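Local coordinates for flagellar protein FlgA (Thermotoga maritima, PDB 3FRN) that probably serves in the periplasm as a chaperone for assembly of the P ring of the flagellar basal body, at residues V145-R150 and D162-K167; Y174-F179 and L199-V204. One frame throughout, in Å; residues are numbered along the deposited sequence. Where two conformers were deposited one is given.

Both contacts lie in the SAF region of the chain and show how a small domain with little regular structure can be held together by a few strand and loop pairings. Coming from the N terminus, the end of strand 132-148 meets strand 163-169 in interaction 1, which closes the loop between residues 150 and 162. The chain then runs on to 174-179, passes through helix 181-184 and returns at 199-204 to close interaction 2; the two loops thus follow in series and neither nests nor crosses. Val146 joins them, its N probably hydrogen-bonded to Phe178 O and its O to Leu199 N, while Leu199 also packs on Val163. The hairpin and the later loops are thereby tied together.

Interaction 1: residues V145-R150 and D162-K167; sequences VVVLKR and DVRLEK
Val145-Leu148 and Val163-Lys167 pair as antiparallel strands whose short axes approach to 4.5 Å at 127°, with Val145-Glu166 and Val147-Arg164 as hydrogen-bonded pairs and Val146-Leu165 and Leu148-Val163 as non-hydrogen-bonded ones. This is a beta hairpin of the SAF domain, its two strands joined by a long loop. Val147 N bonds to Arg164 O at 2.8 Å, and Lys149 N to Asp162 O beyond the strand.

On the face of Val146 and Leu165, Val146 CG2 meets Leu165 CD1 at 4.0 Å. Beside it Val146 CG1 touches Val163 CG1 at 3.6 Å and Leu148 CD2 adds to the apolar patch, which Leu199 and helix 181-184 cover. On the face of Val147, both methyls of that valine lie against Glu166, whose extended chain crosses it at about a right angle. Arg164, with CG between the backbone N and the carbonyl carbon (chi1 66°), extends over toward the partner strand, Leu148 O lying over one face of its guanidinium and Lys149 CG 3.4 Å from NH1. Glu166 is held by two arginines: Arg168 at OE1, while Arg164 NE donates a salt-bridging hydrogen bond of 2.7 Å to Glu166 OE2, which accepts with its anti lone pair, almost in the guanidinium plane.

Interaction 2: residues Y174-F179 and L199-V204; sequences YGEPFF and LTADMV
Phe178 lies obliquely to the backbone of Leu199-Ala201, with CD2, CE2 and CZ as the touching atoms. CE2 comes 3.5 Å from Thr200 C, while CZ of the same ring touches Ala201 and, farther along, Val204 CG2 at 3.8 Å. At the other end of this row, Phe178 CD2 packs on Leu199 CB. Phe178 CG sits beside its own backbone N (chi1 -62°), a torsion that lays the ring along the opposite segment, and Lys187 and helix 181-184 add further contacts to it.

Next to the ring the backbones meet directly: Ala201 N donates to Glu176 O at 2.8 Å with an angle of 162° at the hydrogen. Here two irregular loops of the SAF domain come together, one leading into helix 181-184 and the other making a short 3-10 turn at Ala201-Met203. Thr200 opens that turn, its O accepting from Met203 N; in one of the two conformers of Asp202, Thr200 OG1 also donates a hydrogen bond to Asp202 OD1 (2.8 Å), met from above the carboxylate plane. A chi1 of 65° leaves Thr200 CG2 beside the backbone N, 3.7 Å from Tyr174 O, and Thr200 CB is nearer still to Glu176 O, at 3.4 Å. Gly175 has backbone angles that call for glycine. The extended Glu176 chain leads away from Ala201 CB, and its OE1 alone turns back to 3.7 Å from that methyl.

Interaction 1: residues V145-R150 and D162-K167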
loop_
_atom_site.group_PDB
_atom_site.type_symbol
_atom_site.label_atom_id
_atom_site.label_comp_id
_atom_site.label_asym_id
_atom_site.label_seq_id
_atom_site.Cartn_x
_atom_site.Cartn_y
_atom_site.Cartn_z
ATOM N N VAL A 145 0.298 -7.690 5.785
ATOM C CA VAL A 145 1.266 -8.220 4.829
ATOM C C VAL A 145 2.193 -9.262 5.467
ATOM O O VAL A 145 2.291 -9.357 6.687
ATOM C CB VAL A 145 2.107 -7.096 4.167
ATOM C CG1 VAL A 145 1.218 -6.146 3.372
ATOM C CG2 VAL A 145 2.911 -6.352 5.205
ATOM N N VAL A 146 2.867 -10.036 4.623
ATOM C CA VAL A 146 3.767 -11.092 5.063
ATOM C C VAL A 146 5.156 -10.522 5.357
ATOM O O VAL A 146 5.798 -9.936 4.486
ATOM C CB VAL A 146 3.833 -12.230 4.008
ATOM C CG1 VAL A 146 5.002 -13.156 4.269
ATOM C CG2 VAL A 146 2.529 -13.014 3.996
ATOM N N VAL A 147 5.604 -10.695 6.599
ATOM C CA VAL A 147 6.878 -10.148 7.063
ATOM C C VAL A 147 7.752 -11.285 7.602
ATOM O O VAL A 147 7.243 -12.219 8.221
ATOM C CB VAL A 147 6.646 -9.048 8.147
ATOM C CG1 VAL A 147 7.936 -8.672 8.873
ATOM C CG2 VAL A 147 6.015 -7.806 7.525
ATOM N N LEU A 148 9.057 -11.207 7.354
ATOM C CA LEU A 148 10.004 -12.233 7.810
ATOM C C LEU A 148 10.189 -12.334 9.327
ATOM O O LEU A 148 10.419 -11.327 10.008
ATOM C CB LEU A 148 11.363 -12.044 7.130
ATOM C CG LEU A 148 11.439 -12.491 5.663
ATOM C CD1 LEU A 148 12.850 -12.333 5.149
ATOM C CD2 LEU A 148 10.982 -13.935 5.493
ATOM N N LYS A 149 10.080 -13.562 9.841
ATOM C CA LYS A 149 10.409 -13.875 11.241
ATOM C C LYS A 149 11.908 -14.078 11.432
ATOM O O LYS A 149 12.423 -13.869 12.523
ATOM C CB LYS A 149 9.702 -15.155 11.709
ATOM C CG LYS A 149 8.247 -14.988 12.096
ATOM C CD LYS A 149 7.504 -16.309 11.971
ATOM C CE LYS A 149 7.416 -17.062 13.266
ATOM N NZ LYS A 149 6.572 -18.276 13.080
ATOM N N ARG A 150 12.597 -14.501 10.375
ATOM C CA ARG A 150 14.018 -14.829 10.471
ATOM C C ARG A 150 14.763 -14.550 9.169
ATOM O O ARG A 150 14.145 -14.380 8.119
ATOM C CB ARG A 150 14.192 -16.293 10.889
ATOM C CG ARG A 150 13.518 -17.285 9.956
ATOM C CD ARG A 150 13.227 -18.622 10.641
ATOM N NE ARG A 150 14.411 -19.277 11.205
ATOM C CZ ARG A 150 15.350 -19.911 10.499
ATOM N NH1 ARG A 150 15.282 -19.973 9.168
ATOM N NH2 ARG A 150 16.373 -20.480 11.131
ATOM N N ASP A 162 8.973 -19.286 8.598
ATOM C CA ASP A 162 9.825 -18.166 8.237
ATOM C C ASP A 162 9.060 -16.849 8.293
ATOM O O ASP A 162 9.657 -15.777 8.406
ATOM C CB ASP A 162 10.422 -18.370 6.837
ATOM C CG ASP A 162 11.178 -19.694 6.695
ATOM O OD1 ASP A 162 11.375 -20.404 7.708
ATOM O OD2 ASP A 162 11.581 -20.026 5.559
ATOM N N VAL A 163 7.736 -16.926 8.211
ATOM C CA VAL A 163 6.933 -15.723 8.014
ATOM C C VAL A 163 5.814 -15.520 9.033
ATOM O O VAL A 163 5.246 -16.480 9.566
ATOM C CB VAL A 163 6.353 -15.640 6.569
ATOM C CG1 VAL A 163 7.467 -15.453 5.541
ATOM C CG2 VAL A 163 5.514 -16.868 6.236
ATOM N N ARG A 164 5.525 -14.253 9.308
ATOM C CA ARG A 164 4.350 -13.871 10.071
ATOM C C ARG A 164 3.592 -12.785 9.311
ATOM O O ARG A 164 4.052 -12.293 8.279
ATOM C CB ARG A 164 4.733 -13.383 11.474
ATOM C CG ARG A 164 5.526 -12.089 11.487
ATOM C CD ARG A 164 5.733 -11.552 12.890
ATOM N NE ARG A 164 6.709 -10.466 12.873
ATOM C CZ ARG A 164 8.011 -10.619 13.094
ATOM N NH1 ARG A 164 8.504 -11.818 13.374
ATOM N NH2 ARG A 164 8.822 -9.571 13.045
ATOM N N LEU A 165 2.429 -12.422 9.836
ATOM C CA LEU A 165 1.579 -11.414 9.236
ATOM C C LEU A 165 1.659 -10.142 10.081
ATOM O O LEU A 165 1.611 -10.201 11.313
ATOM C CB LEU A 165 0.147 -11.941 9.181
ATOM C CG LEU A 165 -0.718 -11.662 7.954
ATOM C CD1 LEU A 165 -0.287 -12.498 6.750
ATOM C CD2 LEU A 165 -2.165 -11.943 8.305
ATOM N N GLU A 166 1.812 -9.000 9.417
ATOM C CA GLU A 166 1.863 -7.695 10.086
ATOM C C GLU A 166 1.083 -6.653 9.296
ATOM O O GLU A 166 1.082 -6.683 8.064
ATOM C CB GLU A 166 3.307 -7.214 10.230
ATOM C CG GLU A 166 4.126 -7.938 11.290
ATOM C CD GLU A 166 5.434 -7.234 11.590
ATOM O OE1 GLU A 166 5.603 -6.076 11.149
ATOM O OE2 GLU A 166 6.293 -7.831 12.272
ATOM N N LYS A 167 0.433 -5.732 10.007
ATOM C CA LYS A 167 -0.283 -4.612 9.384
ATOM C C LYS A 167 0.703 -3.564 8.855
ATOM O O LYS A 167 1.585 -3.123 9.589
ATOM C CB LYS A 167 -1.255 -3.976 10.387
ATOM C CG LYS A 167 -2.715 -4.411 10.241
ATOM C CD LYS A 167 -3.578 -3.282 9.680
ATOM C CE LYS A 167 -5.039 -3.705 9.469
ATOM N NZ LYS A 167 -5.319 -4.230 8.087
#

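Interaction 2: residues Y174-F179 and L199-V204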
loop_
_atom_site.group_PDB
_atom_site.type_symbol
_atom_site.label_atom_id
_atom_site.label_comp_id
_atom_site.label_asym_id
_atom_site.label_seq_id
_atom_site.Cartn_x
_atom_site.Cartn_y
_atom_site.Cartn_z
ATOM N N TYR A 174 7.689 -0.672 -1.365
ATOM C CA TYR A 174 8.256 -0.716 -2.713
ATOM C C TYR A 174 8.189 -2.136 -3.244
ATOM O O TYR A 174 8.885 -3.025 -2.752
ATOM C CB TYR A 174 9.699 -0.204 -2.722
ATOM C CG TYR A 174 9.800 1.298 -2.869
ATOM C CD1 TYR A 174 9.445 2.150 -1.820
ATOM C CD2 TYR A 174 10.245 1.867 -4.059
ATOM C CE1 TYR A 174 9.530 3.527 -1.954
ATOM C CE2 TYR A 174 10.339 3.249 -4.201
ATOM C CZ TYR A 174 9.980 4.070 -3.147
ATOM O OH TYR A 174 10.072 5.437 -3.287
ATOM N N GLY A 175 7.343 -2.339 -4.247
ATOM C CA GLY A 175 7.062 -3.676 -4.757
ATOM C C GLY A 175 5.698 -4.149 -4.303
ATOM O O GLY A 175 5.059 -3.517 -3.462
ATOM N N GLU A 176 5.250 -5.261 -4.863
ATOM C CA GLU A 176 3.944 -5.821 -4.539
ATOM C C GLU A 176 4.064 -6.807 -3.367
ATOM O O GLU A 176 4.737 -7.826 -3.475
ATOM C CB GLU A 176 3.371 -6.510 -5.784
ATOM C CG GLU A 176 1.974 -7.098 -5.639
ATOM C CD GLU A 176 1.586 -7.980 -6.827
ATOM O OE1 GLU A 176 2.404 -8.840 -7.235
ATOM O OE2 GLU A 176 0.458 -7.815 -7.353
ATOM N N PRO A 177 3.403 -6.508 -2.239
ATOM C CA PRO A 177 3.485 -7.391 -1.077
ATOM C C PRO A 177 2.577 -8.623 -1.180
ATOM O O PRO A 177 1.819 -8.768 -2.148
ATOM C CB PRO A 177 3.021 -6.492 0.068
ATOM C CG PRO A 177 2.079 -5.517 -0.580
ATOM C CD PRO A 177 2.549 -5.330 -1.997
ATOM N N PHE A 178 2.663 -9.500 -0.183
ATOM C CA PHE A 178 1.786 -10.672 -0.083
ATOM C C PHE A 178 0.830 -10.518 1.092
ATOM O O PHE A 178 1.197 -9.973 2.125
ATOM C CB PHE A 178 2.606 -11.956 0.089
ATOM C CG PHE A 178 3.518 -12.253 -1.065
ATOM C CD1 PHE A 178 3.038 -12.884 -2.198
ATOM C CD2 PHE A 178 4.860 -11.897 -1.013
ATOM C CE1 PHE A 178 3.879 -13.156 -3.262
ATOM C CE2 PHE A 178 5.705 -12.156 -2.075
ATOM C CZ PHE A 178 5.219 -12.788 -3.193
ATOM N N PHE A 179 -0.391 -11.009 0.937
ATOM C CA PHE A 179 -1.432 -10.769 1.937
ATOM C C PHE A 179 -1.813 -12.048 2.669
ATOM O O PHE A 179 -2.751 -12.070 3.467
ATOM C CB PHE A 179 -2.650 -10.106 1.278
ATOM C CG PHE A 179 -2.298 -8.894 0.456
ATOM C CD1 PHE A 179 -2.039 -7.674 1.068
ATOM C CD2 PHE A 179 -2.192 -8.980 -0.924
ATOM C CE1 PHE A 179 -1.699 -6.560 0.316
ATOM C CE2 PHE A 179 -1.848 -7.867 -1.680
ATOM C CZ PHE A 179 -1.601 -6.657 -1.058
ATOM N N LEU A 199 7.943 -8.956 2.660
ATOM C CA LEU A 199 8.194 -9.785 1.498
ATOM C C LEU A 199 7.466 -9.178 0.323
ATOM O O LEU A 199 6.339 -8.728 0.467
ATOM C CB LEU A 199 7.724 -11.222 1.759
ATOM C CG LEU A 199 8.784 -12.317 1.621
ATOM C CD1 LEU A 199 10.153 -11.792 1.993
ATOM C CD2 LEU A 199 8.456 -13.510 2.500
ATOM N N THR A 200 8.127 -9.120 -0.828
ATOM C CA THR A 200 7.489 -8.642 -2.046
ATOM C C THR A 200 7.740 -9.595 -3.214
ATOM O O THR A 200 8.728 -10.326 -3.224
ATOM C CB THR A 200 7.943 -7.204 -2.452
ATOM O OG1 THR A 200 9.334 -7.205 -2.788
ATOM C CG2 THR A 200 7.678 -6.178 -1.343
ATOM N N ALA A 201 6.844 -9.556 -4.201
ATOM C CA ALA A 201 6.890 -10.426 -5.370
ATOM C C ALA A 201 8.254 -10.497 -6.067
ATOM O O ALA A 201 8.675 -11.563 -6.522
ATOM C CB ALA A 201 5.806 -10.011 -6.354
ATOM N N ASP A 202 8.955 -9.368 -6.103
ATOM C CA ASP A 202 10.226 -9.255 -6.819
ATOM C C ASP A 202 11.407 -9.895 -6.090
ATOM O O ASP A 202 12.523 -9.915 -6.606
ATOM C CB ASP A 202 10.535 -7.784 -7.111
ATOM C CG ASP A 202 10.380 -6.897 -5.886
ATOM O OD1 ASP A 202 9.229 -6.543 -5.538
ATOM O OD2 ASP A 202 11.411 -6.546 -5.279
ATOM N N MET A 203 11.168 -10.425 -4.893
ATOM C CA MET A 203 12.249 -10.989 -4.084
ATOM C C MET A 203 12.263 -12.505 -4.091
ATOM O O MET A 203 13.208 -13.140 -3.608
ATOM C CB MET A 203 12.136 -10.490 -2.649
ATOM C CG MET A 203 12.099 -8.986 -2.559
ATOM S SD MET A 203 12.565 -8.374 -0.952
ATOM C CE MET A 203 11.220 -8.921 0.022
ATOM N N VAL A 204 11.201 -13.079 -4.641
ATOM C CA VAL A 204 11.006 -14.511 -4.609
ATOM C C VAL A 204 10.739 -15.015 -6.016
ATOM O O VAL A 204 10.416 -14.240 -6.913
ATOM C CB VAL A 204 9.832 -14.908 -3.664
ATOM C CG1 VAL A 204 10.110 -14.477 -2.233
ATOM C CG2 VAL A 204 8.510 -14.333 -4.147
#